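Local coordinates for kinetochore protein Mis16 (Schizosaccharomyces japonicus, PDB 4XYH) that binds histone H4 and, independently, the CENP-A chaperone Scm3, and probably acts in CENP-A deposition at centromeres, at residues A[51-63]-A[387-401]. Sequence-based numbering, arbitrary orientation.
Sequences WPSLTVEWFPGSE and DLSWNPNNKWVLASL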
# COMPACT_ATOMS: atom_id res chain seq x y z
N TRP A 51 7.09 10.04 -14.61
CA TRP A 51 7.37 8.61 -14.56
C TRP A 51 6.28 7.93 -13.76
O TRP A 51 5.66 8.54 -12.89
CB TRP A 51 8.72 8.32 -13.91
CG TRP A 51 9.88 8.95 -14.59
CD1 TRP A 51 10.47 10.14 -14.29
CD2 TRP A 51 10.59 8.42 -15.71
NE1 TRP A 51 11.51 10.39 -15.14
CE2 TRP A 51 11.61 9.35 -16.03
CE3 TRP A 51 10.48 7.25 -16.47
CZ2 TRP A 51 12.51 9.14 -17.07
CZ3 TRP A 51 11.37 7.04 -17.51
CH2 TRP A 51 12.37 7.98 -17.80
N PRO A 52 6.05 6.64 -14.03
CA PRO A 52 5.16 5.91 -13.13
C PRO A 52 5.70 5.90 -11.69
O PRO A 52 6.92 5.92 -11.46
CB PRO A 52 5.14 4.50 -13.71
CG PRO A 52 6.39 4.40 -14.54
CD PRO A 52 6.66 5.78 -15.06
N SER A 53 4.78 5.91 -10.72
CA SER A 53 5.13 5.66 -9.34
C SER A 53 4.59 4.30 -8.93
O SER A 53 3.47 3.93 -9.28
CB SER A 53 4.56 6.76 -8.43
OG SER A 53 4.93 6.50 -7.07
N LEU A 54 5.40 3.54 -8.19
CA LEU A 54 4.96 2.25 -7.66
C LEU A 54 4.34 2.39 -6.27
O LEU A 54 3.78 1.42 -5.73
CB LEU A 54 6.14 1.28 -7.59
CG LEU A 54 6.69 0.86 -8.95
CD1 LEU A 54 8.05 0.19 -8.83
CD2 LEU A 54 5.67 -0.07 -9.59
N THR A 55 4.45 3.58 -5.69
CA THR A 55 4.07 3.76 -4.29
C THR A 55 3.37 5.10 -4.05
O THR A 55 3.65 6.10 -4.74
CB THR A 55 5.33 3.65 -3.38
OG1 THR A 55 4.95 3.76 -1.99
CG2 THR A 55 6.38 4.76 -3.74
N VAL A 56 2.46 5.12 -3.08
CA VAL A 56 1.81 6.36 -2.69
C VAL A 56 1.37 6.25 -1.24
O VAL A 56 0.95 5.19 -0.79
CB VAL A 56 0.57 6.70 -3.59
CG1 VAL A 56 -0.54 5.66 -3.43
CG2 VAL A 56 0.02 8.08 -3.25
N GLU A 57 1.51 7.35 -0.50
CA GLU A 57 1.10 7.41 0.89
C GLU A 57 0.77 8.85 1.22
O GLU A 57 1.52 9.76 0.84
CB GLU A 57 2.20 6.88 1.82
CG GLU A 57 1.69 6.47 3.20
CD GLU A 57 2.80 6.06 4.17
OE1 GLU A 57 3.97 6.39 3.90
OE2 GLU A 57 2.51 5.41 5.21
N TRP A 58 -0.36 9.07 1.89
CA TRP A 58 -0.74 10.39 2.40
C TRP A 58 0.06 10.73 3.65
O TRP A 58 0.15 9.91 4.56
CB TRP A 58 -2.22 10.48 2.75
CG TRP A 58 -3.15 10.39 1.61
CD1 TRP A 58 -3.76 9.27 1.14
CD2 TRP A 58 -3.61 11.47 0.81
NE1 TRP A 58 -4.57 9.58 0.08
CE2 TRP A 58 -4.49 10.93 -0.15
CE3 TRP A 58 -3.37 12.84 0.80
CZ2 TRP A 58 -5.13 11.71 -1.11
CZ3 TRP A 58 -4.00 13.62 -0.15
CH2 TRP A 58 -4.87 13.05 -1.09
N PHE A 59 0.60 11.94 3.71
CA PHE A 59 1.17 12.44 4.95
C PHE A 59 0.05 12.93 5.88
O PHE A 59 -0.96 13.50 5.42
CB PHE A 59 2.15 13.58 4.70
CG PHE A 59 3.49 13.15 4.18
CD1 PHE A 59 4.47 12.72 5.05
CD2 PHE A 59 3.79 13.22 2.82
CE1 PHE A 59 5.73 12.35 4.59
CE2 PHE A 59 5.04 12.85 2.34
CZ PHE A 59 6.02 12.42 3.23
N PRO A 60 0.21 12.72 7.19
CA PRO A 60 -0.74 13.31 8.15
C PRO A 60 -0.64 14.83 8.16
O PRO A 60 0.46 15.38 7.99
CB PRO A 60 -0.29 12.73 9.51
CG PRO A 60 0.63 11.62 9.19
CD PRO A 60 1.26 11.95 7.87
N GLY A 61 -1.77 15.52 8.34
CA GLY A 61 -1.74 16.96 8.51
C GLY A 61 -2.18 17.77 7.30
O GLY A 61 -2.28 17.23 6.20
N SER A 62 -2.46 19.05 7.51
CA SER A 62 -2.85 19.96 6.43
C SER A 62 -2.53 21.41 6.78
O SER A 62 -2.39 21.75 7.95
CB SER A 62 -4.34 19.82 6.12
OG SER A 62 -5.12 20.09 7.27
N GLU A 63 -2.41 22.25 5.76
CA GLU A 63 -2.22 23.69 5.93
C GLU A 63 -3.45 24.43 5.45
O GLU A 63 -4.04 24.06 4.43
CB GLU A 63 -0.98 24.18 5.17
CG GLU A 63 0.36 23.74 5.77
CD GLU A 63 0.70 24.46 7.08
OE1 GLU A 63 1.52 25.40 7.04
OE2 GLU A 63 0.15 24.08 8.14
N ASP A 387 -0.78 0.84 -6.35
CA ASP A 387 -0.81 1.15 -4.92
C ASP A 387 -1.98 2.08 -4.63
O ASP A 387 -2.54 2.69 -5.55
CB ASP A 387 0.51 1.78 -4.45
CG ASP A 387 0.74 1.63 -2.94
OD1 ASP A 387 0.03 0.81 -2.30
OD2 ASP A 387 1.65 2.30 -2.39
N LEU A 388 -2.37 2.17 -3.37
CA LEU A 388 -3.41 3.12 -2.96
C LEU A 388 -3.27 3.47 -1.49
O LEU A 388 -2.63 2.74 -0.72
CB LEU A 388 -4.81 2.59 -3.25
CG LEU A 388 -5.21 1.15 -2.93
CD1 LEU A 388 -5.13 0.87 -1.46
CD2 LEU A 388 -6.62 0.86 -3.42
N SER A 389 -3.87 4.58 -1.12
CA SER A 389 -3.72 5.08 0.24
C SER A 389 -4.97 5.84 0.68
O SER A 389 -5.44 6.73 -0.02
CB SER A 389 -2.48 5.99 0.31
OG SER A 389 -2.30 6.54 1.59
N TRP A 390 -5.52 5.46 1.83
CA TRP A 390 -6.55 6.28 2.48
C TRP A 390 -5.96 7.58 3.01
O TRP A 390 -4.95 7.56 3.68
CB TRP A 390 -7.18 5.55 3.64
CG TRP A 390 -8.15 4.51 3.28
CD1 TRP A 390 -7.91 3.16 3.17
CD2 TRP A 390 -9.54 4.70 3.03
NE1 TRP A 390 -9.07 2.51 2.85
CE2 TRP A 390 -10.09 3.42 2.75
CE3 TRP A 390 -10.38 5.82 3.01
CZ2 TRP A 390 -11.44 3.23 2.45
CZ3 TRP A 390 -11.72 5.63 2.71
CH2 TRP A 390 -12.24 4.34 2.44
N ASN A 391 -6.61 8.69 2.72
CA ASN A 391 -6.27 9.98 3.33
C ASN A 391 -6.73 9.97 4.79
O ASN A 391 -7.91 9.79 5.06
CB ASN A 391 -6.93 11.10 2.52
CG ASN A 391 -6.60 12.49 3.02
OD1 ASN A 391 -6.46 12.71 4.21
ND2 ASN A 391 -6.48 13.44 2.10
N PRO A 392 -5.81 10.15 5.75
CA PRO A 392 -6.17 10.10 7.17
C PRO A 392 -6.74 11.43 7.69
O PRO A 392 -7.25 11.49 8.82
CB PRO A 392 -4.84 9.80 7.86
CG PRO A 392 -3.84 10.55 6.99
CD PRO A 392 -4.35 10.36 5.56
N ASN A 393 -6.65 12.47 6.87
CA ASN A 393 -7.04 13.82 7.24
C ASN A 393 -8.49 14.15 6.92
O ASN A 393 -9.12 14.93 7.63
CB ASN A 393 -6.13 14.83 6.52
CG ASN A 393 -4.66 14.54 6.73
OD1 ASN A 393 -4.21 14.32 7.86
ND2 ASN A 393 -3.89 14.54 5.63
N ASN A 394 -8.99 13.61 5.82
CA ASN A 394 -10.36 13.85 5.36
C ASN A 394 -11.13 12.55 5.27
O ASN A 394 -10.58 11.51 4.93
CB ASN A 394 -10.38 14.52 3.99
CG ASN A 394 -9.69 15.86 3.98
OD1 ASN A 394 -8.81 16.13 4.79
ND2 ASN A 394 -10.07 16.71 3.04
N LYS A 395 -12.42 12.61 5.54
CA LYS A 395 -13.29 11.46 5.36
C LYS A 395 -13.36 11.09 3.88
O LYS A 395 -13.47 11.97 3.03
CB LYS A 395 -14.69 11.75 5.90
CG LYS A 395 -14.77 11.97 7.42
CD LYS A 395 -14.56 10.66 8.16
CE LYS A 395 -15.54 9.59 7.65
NZ LYS A 395 -15.54 8.37 8.48
N TRP A 396 -13.26 9.80 3.58
CA TRP A 396 -13.56 9.28 2.25
C TRP A 396 -12.76 9.87 1.11
O TRP A 396 -13.29 10.05 0.01
CB TRP A 396 -15.06 9.45 1.96
CG TRP A 396 -15.85 8.54 2.82
CD1 TRP A 396 -16.50 8.86 3.98
CD2 TRP A 396 -16.02 7.13 2.65
NE1 TRP A 396 -17.08 7.75 4.52
CE2 TRP A 396 -16.80 6.67 3.72
CE3 TRP A 396 -15.59 6.22 1.68
CZ2 TRP A 396 -17.17 5.33 3.86
CZ3 TRP A 396 -15.96 4.89 1.82
CH2 TRP A 396 -16.74 4.46 2.90
N VAL A 397 -11.49 10.16 1.35
CA VAL A 397 -10.64 10.57 0.25
C VAL A 397 -9.57 9.51 0.02
O VAL A 397 -8.90 9.10 0.96
CB VAL A 397 -9.99 11.94 0.51
CG1 VAL A 397 -8.98 12.28 -0.60
CG2 VAL A 397 -11.07 13.03 0.63
N LEU A 398 -9.39 9.08 -1.23
CA LEU A 398 -8.39 8.06 -1.54
C LEU A 398 -7.45 8.53 -2.63
O LEU A 398 -7.82 9.33 -3.49
CB LEU A 398 -9.06 6.75 -1.97
CG LEU A 398 -9.82 6.12 -0.80
CD1 LEU A 398 -11.31 6.52 -0.81
CD2 LEU A 398 -9.67 4.64 -0.74
N ALA A 399 -6.23 8.03 -2.57
CA ALA A 399 -5.29 8.19 -3.65
C ALA A 399 -5.02 6.81 -4.23
O ALA A 399 -4.87 5.83 -3.49
CB ALA A 399 -3.99 8.85 -3.16
N SER A 400 -4.96 6.71 -5.56
CA SER A 400 -4.62 5.44 -6.21
C SER A 400 -3.76 5.67 -7.44
O SER A 400 -3.91 6.67 -8.14
CB SER A 400 -5.89 4.65 -6.57
OG SER A 400 -6.83 5.45 -7.28
N LEU A 401 -2.86 4.73 -7.69
CA LEU A 401 -1.89 4.77 -8.79
C LEU A 401 -2.08 3.60 -9.72
O LEU A 401 -2.38 2.49 -9.27
CB LEU A 401 -0.46 4.71 -8.27
CG LEU A 401 0.20 5.86 -7.55
CD1 LEU A 401 1.45 5.30 -6.90
CD2 LEU A 401 0.54 6.95 -8.55
O HOH W 1 -0.03 3.41 1.14
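Trp58 lies against the 387-401 hairpin. Its CB packs on Pro392 CD at 3.5 Å. CG sits near Asn391 CA. CD1 is close to Ser389 OG, and NE1 makes a weak, bent hydrogen bond to Ser389 O (3.0 Å, 128°). Ala399 CB approaches NE1 and CE2 obliquely. Asn391 CB stands over the five-membered ring in a CH-pi contact, 3.6 Å from its centroid. Asn391 ND2 continues over the same face, above CE3, CZ3 and CH2, and its amide is tilted 34° from the indole. CZ2 touches Val397 CG1 at 3.9 Å. Val94 and Leu96 of strand 87-97 also pack on the indole.

Polar side chains of the hairpin reach the backbone of 51-63. With OG anti to its own N (chi1 178°), Ser389 accepts a hydrogen bond from Trp58 N. Asp387 OD2 accepts one from Val56 N at 3.0 Å and also pairs with Arg138. Val56 CB rests on Leu401 CD1 at 3.7 Å. Asn393 uses both ends of its amide: ND2 donates to Phe59 O in the carbonyl plane, and OD1 accepts a bond from Gly61 N at 2.8 Å, from above its plane. Asn391 OD1 closes an Asx turn with Asn393 N.

Strand 56-58 runs parallel to 387-390, but belongs to the next blade. The contact joins the first and last blades of the WD40 beta-propeller. Side chains make the direct hydrogen bonds, while a water links Val56 O to Leu388 O. The blades therefore meet through an apolar core, with the backbone N-H groups of buried Val56 and Trp58 satisfied by side-chain oxygens.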